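Local coordinates for protein 1-pyrroline-5-carboxylate dehydrogenase (Thermus thermophilus, PDB 1UZB) that probably catalyses the NAD-dependent oxidation of glutamate semialdehyde, the open form of 1-pyrroline-5-carboxylate, to glutamate in proline breakdown, at residues A82-F87 / Q279-R284; F255-G260 / R504-M509. All blocks are in the same frame, centred on the assembly; numbering follows the deposited sequence. Where two conformers were deposited one is given.

Contact 1 of 2, residues A82-F87 / Q279-R284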
loop_
_atom_site.group_PDB
_atom_site.type_symbol
_atom_site.label_atom_id
_atom_site.label_comp_id
_atom_site.label_asym_id
_atom_site.label_seq_id
_atom_site.Cartn_x
_atom_site.Cartn_y
_atom_site.Cartn_z
ATOM N N ALA A 82 25.335 -23.206 27.535
ATOM C CA ALA A 82 25.224 -23.546 26.122
ATOM C C ALA A 82 24.305 -22.571 25.393
ATOM O O ALA A 82 24.584 -22.173 24.261
ATOM C CB ALA A 82 24.705 -24.970 25.962
ATOM N N ALA A 83 23.214 -22.187 26.047
ATOM C CA ALA A 83 22.248 -21.268 25.458
ATOM C C ALA A 83 22.841 -19.884 25.212
ATOM O O ALA A 83 22.566 -19.261 24.184
ATOM C CB ALA A 83 21.020 -21.166 26.352
ATOM N N TRP A 84 23.652 -19.393 26.146
ATOM C CA TRP A 84 24.252 -18.079 25.957
ATOM C C TRP A 84 25.334 -18.122 24.891
ATOM O O TRP A 84 25.491 -17.182 24.115
ATOM C CB TRP A 84 24.830 -17.538 27.265
ATOM C CG TRP A 84 23.793 -16.884 28.120
ATOM C CD1 TRP A 84 23.294 -17.343 29.302
ATOM C CD2 TRP A 84 23.096 -15.665 27.835
ATOM N NE1 TRP A 84 22.326 -16.487 29.772
ATOM C CE2 TRP A 84 22.185 -15.448 28.891
ATOM C CE3 TRP A 84 23.154 -14.732 26.789
ATOM C CZ2 TRP A 84 21.335 -14.337 28.935
ATOM C CZ3 TRP A 84 22.304 -13.620 26.834
ATOM C CH2 TRP A 84 21.409 -13.437 27.903
ATOM N N LYS A 85 26.085 -19.217 24.853
ATOM C CA LYS A 85 27.130 -19.355 23.849
ATOM C C LYS A 85 26.484 -19.387 22.462
ATOM O O LYS A 85 26.978 -18.769 21.518
ATOM C CB LYS A 85 27.929 -20.637 24.095
ATOM C CG LYS A 85 29.106 -20.822 23.159
ATOM C CD LYS A 85 29.885 -22.078 23.500
ATOM C CE LYS A 85 31.087 -22.237 22.586
ATOM N NZ LYS A 85 32.026 -21.088 22.718
ATOM N N ALA A 86 25.367 -20.098 22.347
ATOM C CA ALA A 86 24.661 -20.197 21.075
ATOM C C ALA A 86 24.061 -18.850 20.673
ATOM O O ALA A 86 24.091 -18.465 19.500
ATOM C CB ALA A 86 23.564 -21.251 21.171
ATOM N N PHE A 87 23.524 -18.131 21.651
ATOM C CA PHE A 87 22.913 -16.832 21.392
ATOM C C PHE A 87 23.854 -15.884 20.655
ATOM O O PHE A 87 23.431 -15.163 19.750
ATOM C CB PHE A 87 22.471 -16.189 22.707
ATOM C CG PHE A 87 21.880 -14.819 22.542
ATOM C CD1 PHE A 87 20.643 -14.644 21.924
ATOM C CD2 PHE A 87 22.558 -13.697 23.006
ATOM C CE1 PHE A 87 20.095 -13.369 21.774
ATOM C CE2 PHE A 87 22.019 -12.420 22.862
ATOM C CZ PHE A 87 20.787 -12.256 22.246
ATOM N N GLN A 279 22.668 -9.709 38.767
ATOM C CA GLN A 279 21.794 -9.548 37.609
ATOM C C GLN A 279 21.958 -8.158 36.993
ATOM O O GLN A 279 22.011 -7.158 37.709
ATOM C CB GLN A 279 20.351 -9.776 38.049
ATOM C CG GLN A 279 19.340 -9.915 36.930
ATOM C CD GLN A 279 17.976 -10.271 37.477
ATOM O OE1 GLN A 279 17.838 -11.236 38.235
ATOM N NE2 GLN A 279 16.961 -9.495 37.111
ATOM N N THR A 280 22.016 -8.098 35.664
ATOM C CA THR A 280 22.212 -6.828 34.969
ATOM C C THR A 280 21.082 -6.402 34.035
ATOM O O THR A 280 21.312 -5.709 33.041
ATOM C CB THR A 280 23.524 -6.847 34.165
ATOM O OG1 THR A 280 23.509 -7.956 33.260
ATOM C CG2 THR A 280 24.719 -6.975 35.102
ATOM N N TRP A 281 19.861 -6.813 34.353
ATOM C CA TRP A 281 18.706 -6.437 33.548
ATOM C C TRP A 281 17.419 -6.657 34.310
ATOM O O TRP A 281 17.412 -7.276 35.379
ATOM C CB TRP A 281 18.653 -7.249 32.244
ATOM C CG TRP A 281 18.713 -8.745 32.431
ATOM C CD1 TRP A 281 17.816 -9.539 33.096
ATOM C CD2 TRP A 281 19.729 -9.621 31.934
ATOM N NE1 TRP A 281 18.216 -10.857 33.040
ATOM C CE2 TRP A 281 19.387 -10.933 32.332
ATOM C CE3 TRP A 281 20.896 -9.424 31.187
ATOM C CZ2 TRP A 281 20.175 -12.044 32.007
ATOM C CZ3 TRP A 281 21.679 -10.531 30.865
ATOM C CH2 TRP A 281 21.313 -11.823 31.276
ATOM N N PHE A 282 16.333 -6.126 33.762
ATOM C CA PHE A 282 15.016 -6.304 34.342
ATOM C C PHE A 282 14.423 -7.476 33.564
ATOM O O PHE A 282 14.208 -7.391 32.355
ATOM C CB PHE A 282 14.155 -5.049 34.148
ATOM C CG PHE A 282 14.576 -3.885 35.002
ATOM C CD1 PHE A 282 15.605 -3.034 34.605
ATOM C CD2 PHE A 282 13.949 -3.651 36.221
ATOM C CE1 PHE A 282 16.002 -1.970 35.414
ATOM C CE2 PHE A 282 14.336 -2.593 37.036
ATOM C CZ PHE A 282 15.365 -1.749 36.634
ATOM N N LYS A 283 14.185 -8.583 34.255
ATOM C CA LYS A 283 13.633 -9.770 33.618
ATOM C C LYS A 283 12.228 -9.590 33.076
ATOM O O LYS A 283 11.404 -8.884 33.659
ATOM C CB LYS A 283 13.592 -10.934 34.608
ATOM C CG LYS A 283 14.933 -11.495 34.985
ATOM C CD LYS A 283 14.771 -12.540 36.073
ATOM C CE LYS A 283 16.083 -13.240 36.342
ATOM N NZ LYS A 283 15.992 -14.117 37.539
ATOM N N ARG A 284 11.960 -10.245 31.952
ATOM C CA ARG A 284 10.630 -10.223 31.376
ATOM C C ARG A 284 10.037 -11.585 31.698
ATOM O O ARG A 284 10.702 -12.609 31.552
ATOM C CB ARG A 284 10.679 -10.027 29.863
ATOM C CG ARG A 284 11.152 -8.655 29.441
ATOM C CD ARG A 284 10.892 -8.432 27.965
ATOM N NE ARG A 284 11.456 -7.164 27.517
ATOM C CZ ARG A 284 11.383 -6.713 26.270
ATOM N NH1 ARG A 284 10.764 -7.424 25.337
ATOM N NH2 ARG A 284 11.942 -5.553 25.955
#
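Two indoles meet here by the outer corners of their benzo rings: CZ2 of Trp84 lies 3.4 Å from CH2 of Trp281, while the two CH2 atoms are 3.7 Å apart. The side chains reach in from opposite directions, one off helix 73-90, the other off the loop that leads into strand 284-288. Their six-membered rings are 5.6 Å apart at the centroids with planes 32° apart, an oblique meeting. With CG anti to the carbonyl carbon (chi1 -83°), Trp84 sends its benzo ring out from the helix to Trp281. CG of Lys283 lies in plane at the edge of the Trp281 ring. Trp84 NE1 bonds to the carbonyl of Arg252 and Trp281 NE1 to that of Ile253, which limits how each ring can turn. On the loop, Gln279 NE2 donates an almost straight bond to Trp281 O (2.9 Å), with the oxygen in its amide plane. A leucine in place of Trp84 would probably leave the Arg252 carbonyl without this donor and Trp281 without its aromatic neighbour. The chemistry is thus apolar contact between two indoles whose N-H groups are taken by backbone carbonyls and whose rings also make cation-pi contacts, Trp84 with Arg252 and Trp281 with Arg254.

Contact 2 of 2, residues F255-G260 / R504-M509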
loop_
_atom_site.group_PDB
_atom_site.type_symbol
_atom_site.label_atom_id
_atom_site.label_comp_id
_atom_site.label_asym_id
_atom_site.label_seq_id
_atom_site.Cartn_x
_atom_site.Cartn_y
_atom_site.Cartn_z
ATOM N N PHE A 255 14.616 -14.050 30.271
ATOM C CA PHE A 255 13.163 -14.027 30.246
ATOM C C PHE A 255 12.601 -15.370 30.647
ATOM O O PHE A 255 13.297 -16.386 30.607
ATOM C CB PHE A 255 12.638 -13.649 28.852
ATOM C CG PHE A 255 13.041 -14.606 27.756
ATOM C CD1 PHE A 255 14.202 -14.394 27.023
ATOM C CD2 PHE A 255 12.258 -15.723 27.457
ATOM C CE1 PHE A 255 14.581 -15.273 26.009
ATOM C CE2 PHE A 255 12.630 -16.608 26.443
ATOM C CZ PHE A 255 13.794 -16.382 25.718
ATOM N N ILE A 256 11.329 -15.364 31.020
ATOM C CA ILE A 256 10.639 -16.573 31.435
ATOM C C ILE A 256 9.307 -16.620 30.704
ATOM O O ILE A 256 8.552 -15.652 30.727
ATOM C CB ILE A 256 10.361 -16.554 32.952
ATOM C CG1 ILE A 256 11.676 -16.416 33.720
ATOM C CG2 ILE A 256 9.638 -17.822 33.374
ATOM C CD1 ILE A 256 11.517 -15.740 35.070
ATOM N N ASN A 257 9.040 -17.735 30.032
ATOM C CA ASN A 257 7.785 -17.914 29.317
ATOM C C ASN A 257 7.110 -19.080 30.038
ATOM O O ASN A 257 7.613 -20.205 30.023
ATOM C CB ASN A 257 8.059 -18.239 27.845
ATOM C CG ASN A 257 6.861 -17.970 26.951
ATOM O OD1 ASN A 257 5.862 -17.389 27.380
ATOM N ND2 ASN A 257 6.962 -18.388 25.695
ATOM N N PHE A 258 5.984 -18.799 30.684
ATOM C CA PHE A 258 5.277 -19.804 31.464
ATOM C C PHE A 258 3.796 -19.936 31.163
ATOM O O PHE A 258 3.102 -18.948 30.933
ATOM C CB PHE A 258 5.434 -19.478 32.954
ATOM C CG PHE A 258 4.531 -20.276 33.857
ATOM C CD1 PHE A 258 4.892 -21.550 34.273
ATOM C CD2 PHE A 258 3.322 -19.741 34.299
ATOM C CE1 PHE A 258 4.066 -22.285 35.120
ATOM C CE2 PHE A 258 2.483 -20.469 35.147
ATOM C CZ PHE A 258 2.857 -21.741 35.558
ATOM N N THR A 259 3.328 -21.180 31.180
ATOM C CA THR A 259 1.918 -21.489 30.993
ATOM C C THR A 259 1.635 -22.594 32.004
ATOM O O THR A 259 2.281 -23.641 31.985
ATOM C CB THR A 259 1.600 -21.989 29.568
ATOM O OG1 THR A 259 1.911 -20.960 28.619
ATOM C CG2 THR A 259 0.119 -22.334 29.450
ATOM N N GLY A 260 0.692 -22.335 32.903
ATOM C CA GLY A 260 0.345 -23.304 33.928
ATOM C C GLY A 260 -0.619 -22.720 34.945
ATOM O O GLY A 260 -1.387 -21.808 34.632
ATOM N N ARG A 504 6.944 -9.687 19.510
ATOM C CA ARG A 504 7.464 -8.415 20.008
ATOM C C ARG A 504 7.908 -8.538 21.468
ATOM O O ARG A 504 8.792 -7.810 21.926
ATOM C CB ARG A 504 6.390 -7.328 19.895
ATOM C CG ARG A 504 6.824 -5.956 20.408
ATOM C CD ARG A 504 7.929 -5.384 19.545
ATOM N NE ARG A 504 8.416 -4.094 20.025
ATOM C CZ ARG A 504 9.254 -3.937 21.044
ATOM N NH1 ARG A 504 9.636 -2.717 21.395
ATOM N NH2 ARG A 504 9.718 -4.990 21.710
ATOM N N LEU A 505 7.277 -9.458 22.192
ATOM C CA LEU A 505 7.585 -9.686 23.599
ATOM C C LEU A 505 9.001 -10.206 23.820
ATOM O O LEU A 505 9.559 -10.074 24.912
ATOM C CB LEU A 505 6.595 -10.691 24.183
ATOM C CG LEU A 505 5.115 -10.312 24.126
ATOM C CD1 LEU A 505 4.282 -11.500 24.568
ATOM C CD2 LEU A 505 4.851 -9.101 25.001
ATOM N N PHE A 506 9.588 -10.787 22.781
ATOM C CA PHE A 506 10.921 -11.362 22.891
ATOM C C PHE A 506 11.989 -10.553 22.165
ATOM O O PHE A 506 13.050 -11.073 21.806
ATOM C CB PHE A 506 10.881 -12.804 22.378
ATOM C CG PHE A 506 9.828 -13.633 23.062
ATOM C CD1 PHE A 506 8.545 -13.738 22.531
ATOM C CD2 PHE A 506 10.095 -14.242 24.281
ATOM C CE1 PHE A 506 7.546 -14.435 23.209
ATOM C CE2 PHE A 506 9.105 -14.938 24.966
ATOM C CZ PHE A 506 7.828 -15.035 24.429
ATOM N N LEU A 507 11.710 -9.265 21.983
ATOM C CA LEU A 507 12.613 -8.349 21.300
ATOM C C LEU A 507 12.739 -7.030 22.050
ATOM O O LEU A 507 11.842 -6.640 22.801
ATOM C CB LEU A 507 12.075 -8.029 19.902
ATOM C CG LEU A 507 11.952 -9.174 18.901
ATOM C CD1 LEU A 507 11.076 -8.742 17.734
ATOM C CD2 LEU A 507 13.339 -9.579 18.420
ATOM N N GLU A 508 13.866 -6.357 21.848
ATOM C CA GLU A 508 14.076 -5.033 22.410
ATOM C C GLU A 508 14.494 -4.171 21.217
ATOM O O GLU A 508 14.912 -4.703 20.183
ATOM C CB GLU A 508 15.112 -5.038 23.552
ATOM C CG GLU A 508 16.458 -5.688 23.299
ATOM C CD GLU A 508 17.258 -5.831 24.592
ATOM O OE1 GLU A 508 16.800 -5.313 25.635
ATOM O OE2 GLU A 508 18.340 -6.455 24.571
ATOM N N MET A 509 14.352 -2.856 21.338
ATOM C CA MET A 509 14.660 -1.958 20.230
ATOM C C MET A 509 15.885 -1.083 20.430
ATOM O O MET A 509 16.128 -0.570 21.523
ATOM C CB MET A 509 13.455 -1.052 19.955
ATOM C CG MET A 509 13.555 -0.263 18.652
ATOM S SD MET A 509 12.439 1.164 18.552
ATOM C CE MET A 509 10.842 0.384 18.684
#
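The ring of Phe506, in the conformer described here (a second was modelled), turns its edge toward a face of Phe255 in a T-shaped pair, centroids 5.6 Å apart and planes at 74°. CD2 of Phe506 is the atom that comes over that face, off-centre toward the rim and 4.1 Å from CE2 of Phe255. The far end of the same ring reaches Asn257, two residues further along strand 255-259: CZ of Phe506 lies 3.7 Å from Asn257 ND2, with the amide and ring planes 59° apart. CG of Asn257 stands anti to the backbone N (chi1 -160°), which places the amide by the end of the Phe506 ring, where ND2 bonds to Tyr502 OH and the carbonyl of Met193. One shell out, Tyr502 and Tyr286 also meet the Phe506 ring, while Pro197 of helix 188-199 packs against both phenylalanines. A type I turn from Arg504 to Leu507 carries Phe506 into this buried cluster on the way into strand 507-515. Strand 255-259 is itself held between strands 165-180 and 284-288 by parallel pairing. Such a parallel strand flanked by helices, here 188-199 and 262-272, is typical of the Rossmann-like nucleotide-binding domain of aldehyde dehydrogenases.

In the fold
From the N terminus, helix 73-90 supplies the first half of contact 1; the chain then runs through strand 165-180 and helix 188-199 before strand 255-259 supplies the first half of contact 2. Residues 279-284 close the first loop over 191 intervening residues, and 504-509 close the second over 243, so the two contacts cross rather than nest. They join directly at Arg284: its O lies 2.9 Å from Ile256 N, and its NH1 2.9 Å from Leu507 O, both probable hydrogen bonds. Together they tie an early helix, the parallel strands 255-259 and 284-288 and the C-terminal strand 507-515 into one region, which also borders the second subunit.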